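Local structure of putative lipoprotein YerB (Bacillus subtilis, 2PSB) at residues V186-N191 and N195-N200; L124-S129 and E155-K160. The protein is a putative membrane lipoprotein of unknown function that interacts with PcrA, an interaction not essential for cell viability or for repair of UV-induced lesions. All blocks are in the same frame, centred on the assembly; numbering follows the deposited sequence.

Contact 1 of 2, residues V186-N191 and N195-N200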
# COMPACT_ATOMS: atom_id res chain seq x y z
N VAL A 186 7.87 -6.24 -12.47
CA VAL A 186 7.29 -7.29 -11.63
C VAL A 186 6.14 -7.91 -12.40
O VAL A 186 5.20 -7.22 -12.80
CB VAL A 186 6.75 -6.71 -10.29
CG1 VAL A 186 6.28 -7.84 -9.38
CG2 VAL A 186 7.84 -5.88 -9.61
N ASP A 187 6.22 -9.21 -12.62
CA ASP A 187 5.16 -9.90 -13.34
C ASP A 187 4.33 -10.76 -12.40
O ASP A 187 4.84 -11.71 -11.80
CB ASP A 187 5.75 -10.76 -14.46
CG ASP A 187 4.72 -11.68 -15.07
OD1 ASP A 187 3.64 -11.19 -15.47
OD2 ASP A 187 5.00 -12.89 -15.15
N TYR A 188 3.05 -10.42 -12.27
CA TYR A 188 2.14 -11.17 -11.42
C TYR A 188 1.29 -12.12 -12.25
O TYR A 188 0.81 -13.12 -11.75
CB TYR A 188 1.21 -10.22 -10.66
CG TYR A 188 1.83 -9.51 -9.48
CD1 TYR A 188 2.12 -8.15 -9.53
CD2 TYR A 188 2.09 -10.20 -8.30
CE1 TYR A 188 2.65 -7.49 -8.41
CE2 TYR A 188 2.61 -9.55 -7.18
CZ TYR A 188 2.88 -8.20 -7.24
OH TYR A 188 3.35 -7.58 -6.11
N GLY A 189 1.12 -11.79 -13.53
CA GLY A 189 0.31 -12.62 -14.40
C GLY A 189 0.79 -14.05 -14.54
O GLY A 189 1.89 -14.40 -14.10
N THR A 190 -0.05 -14.90 -15.14
CA THR A 190 0.29 -16.30 -15.35
C THR A 190 0.18 -16.68 -16.84
O THR A 190 0.17 -15.81 -17.71
CB THR A 190 -0.63 -17.24 -14.54
OG1 THR A 190 -0.15 -18.58 -14.63
CG2 THR A 190 -2.05 -17.19 -15.08
N ASN A 191 0.09 -17.98 -17.10
CA ASN A 191 -0.01 -18.51 -18.45
C ASN A 191 -0.93 -17.76 -19.42
O ASN A 191 -0.53 -17.49 -20.56
CB ASN A 191 -0.44 -19.98 -18.39
CG ASN A 191 0.71 -20.91 -18.06
OD1 ASN A 191 1.31 -20.82 -16.98
ND2 ASN A 191 1.04 -21.79 -18.99
N ASN A 195 -0.20 -9.40 -15.81
CA ASN A 195 -0.24 -8.31 -14.83
C ASN A 195 1.22 -7.89 -14.65
O ASN A 195 1.94 -8.45 -13.83
CB ASN A 195 -0.83 -8.82 -13.51
CG ASN A 195 -1.15 -7.69 -12.53
OD1 ASN A 195 -1.70 -7.93 -11.46
ND2 ASN A 195 -0.82 -6.46 -12.90
N LEU A 196 1.64 -6.91 -15.44
CA LEU A 196 3.02 -6.42 -15.43
C LEU A 196 3.15 -5.03 -14.82
O LEU A 196 2.47 -4.09 -15.24
CB LEU A 196 3.57 -6.40 -16.86
CG LEU A 196 4.97 -5.82 -17.10
CD1 LEU A 196 6.03 -6.72 -16.47
CD2 LEU A 196 5.21 -5.68 -18.60
N VAL A 197 4.04 -4.91 -13.84
CA VAL A 197 4.32 -3.65 -13.15
C VAL A 197 5.78 -3.28 -13.42
O VAL A 197 6.66 -4.13 -13.37
CB VAL A 197 4.08 -3.79 -11.62
CG1 VAL A 197 4.42 -2.48 -10.92
CG2 VAL A 197 2.63 -4.15 -11.34
N GLU A 198 6.03 -2.01 -13.70
CA GLU A 198 7.39 -1.57 -13.99
C GLU A 198 7.70 -0.29 -13.24
O GLU A 198 6.84 0.57 -13.08
CB GLU A 198 7.57 -1.34 -15.50
CG GLU A 198 6.72 -2.25 -16.38
CD GLU A 198 6.92 -1.99 -17.87
OE1 GLU A 198 6.02 -2.34 -18.67
OE2 GLU A 198 7.98 -1.45 -18.24
N TYR A 199 8.93 -0.17 -12.77
CA TYR A 199 9.35 1.03 -12.06
C TYR A 199 10.58 1.56 -12.78
O TYR A 199 11.58 0.87 -12.94
CB TYR A 199 9.67 0.72 -10.58
CG TYR A 199 8.46 0.25 -9.78
CD1 TYR A 199 8.17 -1.11 -9.65
CD2 TYR A 199 7.59 1.16 -9.19
CE1 TYR A 199 7.05 -1.55 -8.95
CE2 TYR A 199 6.45 0.73 -8.49
CZ TYR A 199 6.19 -0.62 -8.38
OH TYR A 199 5.08 -1.05 -7.71
N ASN A 200 10.49 2.81 -13.23
CA ASN A 200 11.58 3.42 -13.96
C ASN A 200 12.13 4.62 -13.21
O ASN A 200 11.40 5.56 -12.91
CB ASN A 200 11.08 3.82 -15.35
CG ASN A 200 10.35 2.69 -16.04
OD1 ASN A 200 9.21 2.84 -16.47
ND2 ASN A 200 11.01 1.53 -16.16
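V186 and V197 form an antiparallel hydrogen-bonded pair, and the next pair, D187 with L196, is non-hydrogen-bonded. V186 N gives its hydrogen to V197 O at 2.6 Å. V197 N answers to V186 O at 2.8 Å, and both donors lie in the plane of the carbonyl they meet. Y188 N continues the pairing past the end of its strand. It reaches N195 O at 2.7 Å with an N-H...O angle of 170°, close to straight. G189 N adds a weak bond to the same oxygen. The segments belong to a beta hairpin, strands 183-187 and 196-202, in a six-stranded antiparallel sheet of the DUF3048 C-terminal domain. The two valines share one face of that sheet, with V186 CB 4.2 Å from V197 CB. V186 CG2 stands anti to the carbonyl carbon and comes to the edge of the Y199 ring, 4.5 Å from Y199 CE1. V197 CG2 meets the edge of the Y188 ring near its plane, 4.4 Å from Y188 CD1. D187 and L196 point to the other face. There L196 CD1 lies 3.8 Å from V186 O. At the turn end, the CB atoms of Y188 and N195 sit side by side. The phenols are held by other strands: Y188 OH bonds to I297 O and N296, and Y199 OH to N296 and R210.

Contact 2 of 2, residues L124-S129 and E155-K160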
# COMPACT_ATOMS: atom_id res chain seq x y z
N LEU A 124 -19.53 -1.42 3.54
CA LEU A 124 -20.84 -2.05 3.68
C LEU A 124 -21.77 -1.22 4.58
O LEU A 124 -22.94 -1.03 4.26
CB LEU A 124 -20.69 -3.46 4.28
CG LEU A 124 -19.82 -4.53 3.60
CD1 LEU A 124 -20.02 -5.86 4.32
CD2 LEU A 124 -20.21 -4.67 2.14
N ASP A 125 -21.23 -0.72 5.68
CA ASP A 125 -22.01 0.06 6.64
C ASP A 125 -22.28 1.50 6.28
O ASP A 125 -23.19 2.11 6.83
CB ASP A 125 -21.34 0.02 8.01
CG ASP A 125 -21.01 -1.37 8.44
OD1 ASP A 125 -21.87 -2.26 8.27
OD2 ASP A 125 -19.90 -1.58 8.96
N PHE A 126 -21.50 2.06 5.36
CA PHE A 126 -21.68 3.46 5.00
C PHE A 126 -21.97 3.66 3.54
O PHE A 126 -21.99 4.79 3.06
CB PHE A 126 -20.44 4.27 5.38
CG PHE A 126 -20.01 4.11 6.80
CD1 PHE A 126 -19.33 2.96 7.21
CD2 PHE A 126 -20.29 5.10 7.74
CE1 PHE A 126 -18.93 2.81 8.53
CE2 PHE A 126 -19.89 4.96 9.07
CZ PHE A 126 -19.20 3.81 9.47
N ASP A 127 -22.19 2.57 2.82
CA ASP A 127 -22.49 2.66 1.40
C ASP A 127 -23.77 3.47 1.25
O ASP A 127 -24.86 2.99 1.57
CB ASP A 127 -22.68 1.25 0.81
CG ASP A 127 -22.56 1.24 -0.71
OD1 ASP A 127 -22.17 2.28 -1.28
OD2 ASP A 127 -22.85 0.20 -1.33
N GLY A 128 -23.63 4.71 0.78
CA GLY A 128 -24.77 5.59 0.61
C GLY A 128 -24.59 6.90 1.36
O GLY A 128 -25.31 7.87 1.11
N SER A 129 -23.63 6.95 2.27
CA SER A 129 -23.39 8.16 3.04
C SER A 129 -21.92 8.56 3.02
O SER A 129 -21.50 9.38 2.20
CB SER A 129 -23.89 8.01 4.48
OG SER A 129 -23.47 6.80 5.09
N GLU A 155 -15.68 9.96 13.94
CA GLU A 155 -16.43 10.71 14.95
C GLU A 155 -17.64 9.94 15.48
O GLU A 155 -18.09 10.20 16.60
CB GLU A 155 -16.87 12.06 14.37
CG GLU A 155 -15.73 13.04 14.17
CD GLU A 155 -16.11 14.25 13.32
OE1 GLU A 155 -17.09 14.95 13.67
OE2 GLU A 155 -15.42 14.50 12.32
N GLN A 156 -18.16 9.00 14.69
CA GLN A 156 -19.32 8.22 15.11
C GLN A 156 -18.92 6.97 15.89
O GLN A 156 -19.62 6.56 16.81
CB GLN A 156 -20.15 7.76 13.92
CG GLN A 156 -20.57 8.83 12.95
CD GLN A 156 -21.47 8.27 11.86
OE1 GLN A 156 -21.77 8.94 10.87
NE2 GLN A 156 -21.90 7.02 12.04
N LYS A 157 -17.81 6.35 15.49
CA LYS A 157 -17.33 5.14 16.14
C LYS A 157 -16.42 5.43 17.32
O LYS A 157 -15.92 4.52 17.98
CB LYS A 157 -16.58 4.25 15.15
CG LYS A 157 -17.42 3.15 14.51
CD LYS A 157 -18.39 3.71 13.48
CE LYS A 157 -19.20 2.59 12.83
NZ LYS A 157 -20.04 1.85 13.81
N GLY A 158 -16.18 6.71 17.58
CA GLY A 158 -15.32 7.10 18.67
C GLY A 158 -13.88 6.67 18.46
O GLY A 158 -13.18 6.29 19.40
N TYR A 159 -13.44 6.71 17.20
CA TYR A 159 -12.08 6.34 16.85
C TYR A 159 -11.19 7.55 17.06
O TYR A 159 -11.56 8.66 16.67
CB TYR A 159 -11.97 5.90 15.38
CG TYR A 159 -12.67 4.60 15.03
CD1 TYR A 159 -12.81 3.59 15.98
CD2 TYR A 159 -13.12 4.35 13.73
CE1 TYR A 159 -13.38 2.37 15.65
CE2 TYR A 159 -13.69 3.12 13.39
CZ TYR A 159 -13.82 2.13 14.36
OH TYR A 159 -14.36 0.90 14.05
N LYS A 160 -10.04 7.34 17.68
CA LYS A 160 -9.10 8.43 17.90
C LYS A 160 -8.50 8.81 16.55
O LYS A 160 -8.12 7.94 15.76
CB LYS A 160 -8.00 7.99 18.87
CG LYS A 160 -7.68 6.51 18.82
CD LYS A 160 -8.32 5.78 19.98
CE LYS A 160 -8.56 4.31 19.64
NZ LYS A 160 -9.61 4.19 18.58
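F126 O is gripped twice by S129, while the F126 ring reaches across to Q156 and K157. S129 N binds this oxygen at 2.8 Å, closing a type II beta turn from F126 to S129. S129 OG binds it at 3.2 Å from the same face of the carbonyl plane, 38° out of that plane. The turn follows the end of helix 123-126. G128 occupies it with backbone angles that call for glycine. The F126 side chain leaves the helix end with CG anti to the carbonyl carbon (chi1 -53°) and points at the last residues of helix 147-157. K157 bends at chi2 and chi4, which brings the far end of its chain to the rim of the ring. K157 CE meets the ring edge near its plane, 3.6 Å from F126 CZ, and K157 CD is 4.1 Å from the same atom. Q156 is extended beyond CG. Its NE2 comes within 4.1 Å of F126 CE2, with amide and ring planes 50° apart. F126 also touches A153 of the same helix and F131. K157 CB sits over the centre of one face of the Y159 ring, just beyond the helix. K157 NZ stays 5.9 Å from D125 OD2, so any attraction there is probably weak. With no hydrogen bond or salt bridge between the segments, the contact rests on van der Waals touches to the buried F126 ring, and the facing segment does not tie down the polar ends of Q156 and K157.

Overall arrangement
Contact 1 is mostly buried and contact 2 only partly so. Their centres lie 36 Å apart on opposite sides of the chain's centre, and their nearest atoms are about 23 Å apart. They do not touch. They follow in series along the chain: contact 2 belongs to the N-terminal DUF3048 domain and contact 1 to the C-terminal one. Strand 183-187 is the next helix or strand after helix 147-157, across a long connection that is partly unmodelled. No secondary-structure element is shared. Contact 1 joins neighbouring strands of a hairpin through main-chain hydrogen bonds. Contact 2 brings together two helix ends through side chains alone, and it buries 105 Å² against 334 Å².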